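Local coordinates for protein endo-1,4-beta-xylanase C (Paenibacillus barcinonensis, PDB 4XUR) that hydrolyses internal beta-1,4 linkages of xylan, and is represented here by its second CBM22 module, a xylan-binding domain caught with xylotetraose, at residues V76-W81 / A111-T116. Sequence-based numbering, arbitrary orientation.
Sequences VHISFW and AMFAST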
loop_
_atom_site.group_PDB
_atom_site.type_symbol
_atom_site.label_atom_id
_atom_site.label_comp_id
_atom_site.label_asym_id
_atom_site.label_seq_id
_atom_site.Cartn_x
_atom_site.Cartn_y
_atom_site.Cartn_z
ATOM N N VAL A 76 -11.956 -0.482 -11.104
ATOM C CA VAL A 76 -10.695 -1.032 -11.462
ATOM C C VAL A 76 -10.332 -2.164 -10.479
ATOM O O VAL A 76 -10.910 -2.265 -9.433
ATOM C CB VAL A 76 -9.596 0.047 -11.584
ATOM C CG1 VAL A 76 -9.946 1.060 -12.639
ATOM C CG2 VAL A 76 -9.349 0.781 -10.262
ATOM N N HIS A 77 -9.390 -3.031 -10.878
ATOM C CA HIS A 77 -8.924 -4.099 -9.999
ATOM C C HIS A 77 -7.511 -3.798 -9.537
ATOM O O HIS A 77 -6.652 -3.551 -10.373
ATOM C CB HIS A 77 -8.966 -5.454 -10.712
ATOM C CG HIS A 77 -8.830 -6.615 -9.777
ATOM N ND1 HIS A 77 -9.807 -6.965 -8.889
ATOM C CD2 HIS A 77 -7.826 -7.519 -9.615
ATOM C CE1 HIS A 77 -9.423 -8.035 -8.196
ATOM N NE2 HIS A 77 -8.227 -8.386 -8.621
ATOM N N ILE A 78 -7.313 -3.756 -8.220
ATOM C CA ILE A 78 -5.980 -3.537 -7.654
ATOM C C ILE A 78 -5.486 -4.786 -6.968
ATOM O O ILE A 78 -6.202 -5.425 -6.160
ATOM C CB ILE A 78 -5.936 -2.378 -6.651
ATOM C CG1 ILE A 78 -6.449 -1.120 -7.292
ATOM C CG2 ILE A 78 -4.519 -2.201 -6.131
ATOM C CD1 ILE A 78 -6.091 0.179 -6.542
ATOM N N SER A 79 -4.241 -5.078 -7.218
ATOM C CA SER A 79 -3.525 -6.177 -6.498
ATOM C C SER A 79 -2.090 -5.852 -6.191
ATOM O O SER A 79 -1.477 -4.975 -6.781
ATOM C CB SER A 79 -3.566 -7.432 -7.341
ATOM O OG SER A 79 -2.856 -7.244 -8.587
ATOM N N PHE A 80 -1.546 -6.582 -5.190
ATOM C CA PHE A 80 -0.114 -6.519 -4.856
ATOM C C PHE A 80 0.260 -7.692 -3.987
ATOM O O PHE A 80 -0.594 -8.300 -3.410
ATOM C CB PHE A 80 0.296 -5.196 -4.189
ATOM C CG PHE A 80 -0.211 -4.966 -2.788
ATOM C CD1 PHE A 80 -1.417 -4.286 -2.563
ATOM C CD2 PHE A 80 0.574 -5.303 -1.666
ATOM C CE1 PHE A 80 -1.837 -3.974 -1.262
ATOM C CE2 PHE A 80 0.149 -5.025 -0.381
ATOM C CZ PHE A 80 -1.051 -4.353 -0.187
ATOM N N TRP A 81 1.572 -7.961 -3.913
ATOM C CA TRP A 81 2.132 -9.034 -3.062
ATOM C C TRP A 81 2.858 -8.444 -1.937
ATOM O O TRP A 81 3.548 -7.424 -2.095
ATOM C CB TRP A 81 3.052 -9.907 -3.882
ATOM C CG TRP A 81 2.314 -10.690 -4.962
ATOM C CD1 TRP A 81 1.918 -10.224 -6.167
ATOM C CD2 TRP A 81 1.957 -12.074 -4.931
ATOM N NE1 TRP A 81 1.257 -11.184 -6.866
ATOM C CE2 TRP A 81 1.245 -12.335 -6.126
ATOM C CE3 TRP A 81 2.054 -13.068 -3.976
ATOM C CZ2 TRP A 81 0.752 -13.606 -6.429
ATOM C CZ3 TRP A 81 1.552 -14.329 -4.284
ATOM C CH2 TRP A 81 0.881 -14.568 -5.471
ATOM N N ALA A 111 -9.948 4.267 3.475
ATOM C CA ALA A 111 -10.775 3.044 3.352
ATOM C C ALA A 111 -9.889 1.865 3.061
ATOM O O ALA A 111 -9.027 1.939 2.212
ATOM C CB ALA A 111 -11.713 3.211 2.238
ATOM N N MET A 112 -10.120 0.758 3.791
ATOM C CA MET A 112 -9.535 -0.534 3.457
ATOM C C MET A 112 -10.325 -1.202 2.342
ATOM O O MET A 112 -11.528 -1.409 2.485
ATOM C CB MET A 112 -9.551 -1.457 4.688
ATOM C CG MET A 112 -8.645 -2.666 4.592
ATOM S SD MET A 112 -9.191 -3.972 5.719
ATOM C CE MET A 112 -9.277 -3.064 7.235
ATOM N N PHE A 113 -9.641 -1.595 1.290
ATOM C CA PHE A 113 -10.202 -2.345 0.229
ATOM C C PHE A 113 -9.897 -3.848 0.283
ATOM O O PHE A 113 -10.637 -4.667 -0.375
ATOM C CB PHE A 113 -9.799 -1.740 -1.151
ATOM C CG PHE A 113 -8.333 -1.891 -1.497
ATOM C CD1 PHE A 113 -7.830 -3.080 -2.026
ATOM C CD2 PHE A 113 -7.473 -0.829 -1.312
ATOM C CE1 PHE A 113 -6.476 -3.180 -2.361
ATOM C CE2 PHE A 113 -6.128 -0.923 -1.661
ATOM C CZ PHE A 113 -5.641 -2.083 -2.208
ATOM N N ALA A 114 -8.901 -4.264 1.032
ATOM C CA ALA A 114 -8.610 -5.662 1.173
ATOM C C ALA A 114 -7.634 -5.928 2.331
ATOM O O ALA A 114 -6.912 -5.032 2.754
ATOM C CB ALA A 114 -8.025 -6.224 -0.119
ATOM N N SER A 115 -7.640 -7.187 2.784
ATOM C CA SER A 115 -6.894 -7.658 3.947
ATOM C C SER A 115 -6.629 -9.129 3.802
ATOM O O SER A 115 -7.539 -9.848 3.396
ATOM C CB SER A 115 -7.729 -7.459 5.189
ATOM O OG SER A 115 -7.094 -8.012 6.355
ATOM N N THR A 116 -5.397 -9.592 4.120
ATOM C CA THR A 116 -5.075 -11.007 4.178
ATOM C C THR A 116 -4.143 -11.256 5.374
ATOM O O THR A 116 -3.450 -10.336 5.824
ATOM C CB THR A 116 -4.424 -11.559 2.898
ATOM O OG1 THR A 116 -3.061 -11.123 2.800
ATOM C CG2 THR A 116 -5.122 -11.123 1.655
#
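Ile78 and Phe113 mark the nearest approach of segments 76-81 and 111-116, two strands from different sheets whose backbones stay 9.0 Å apart between the CA atoms of this pair and share no hydrogen bond. Side chains alone close the gap. From Phe113 the aromatic ring reaches across to the facing sheet and leads with CZ, which lies 4.1 Å from CG2 of Ile78. The two side chains cross at about a right angle, the methyl meeting the ring obliquely. In Ile78 the short branch makes this touch; with chi1 at -56° CG2 stands anti to the backbone N. CZ of Phe113 also lies 4.4 Å from CE1 of Phe80, at the edge of the Phe80 ring and near its plane, so Phe113 lies against Ile78 and against the ring of Phe80, two residues further along strand 75-83. Further apolar cover comes from Ile130 and Leu97, which touch Phe113, while Ile171 and Val169 pack on Ile78 and Phe80. Within strand 109-119, Phe113 and Ala114 both face Gly95, forming a classic beta bulge. A xylose unit of the bound xylotetraose is about 10 Å from the Phe113 side chain. Such apolar packing between two antiparallel sheets is characteristic of the beta-sandwich of CBM22 modules.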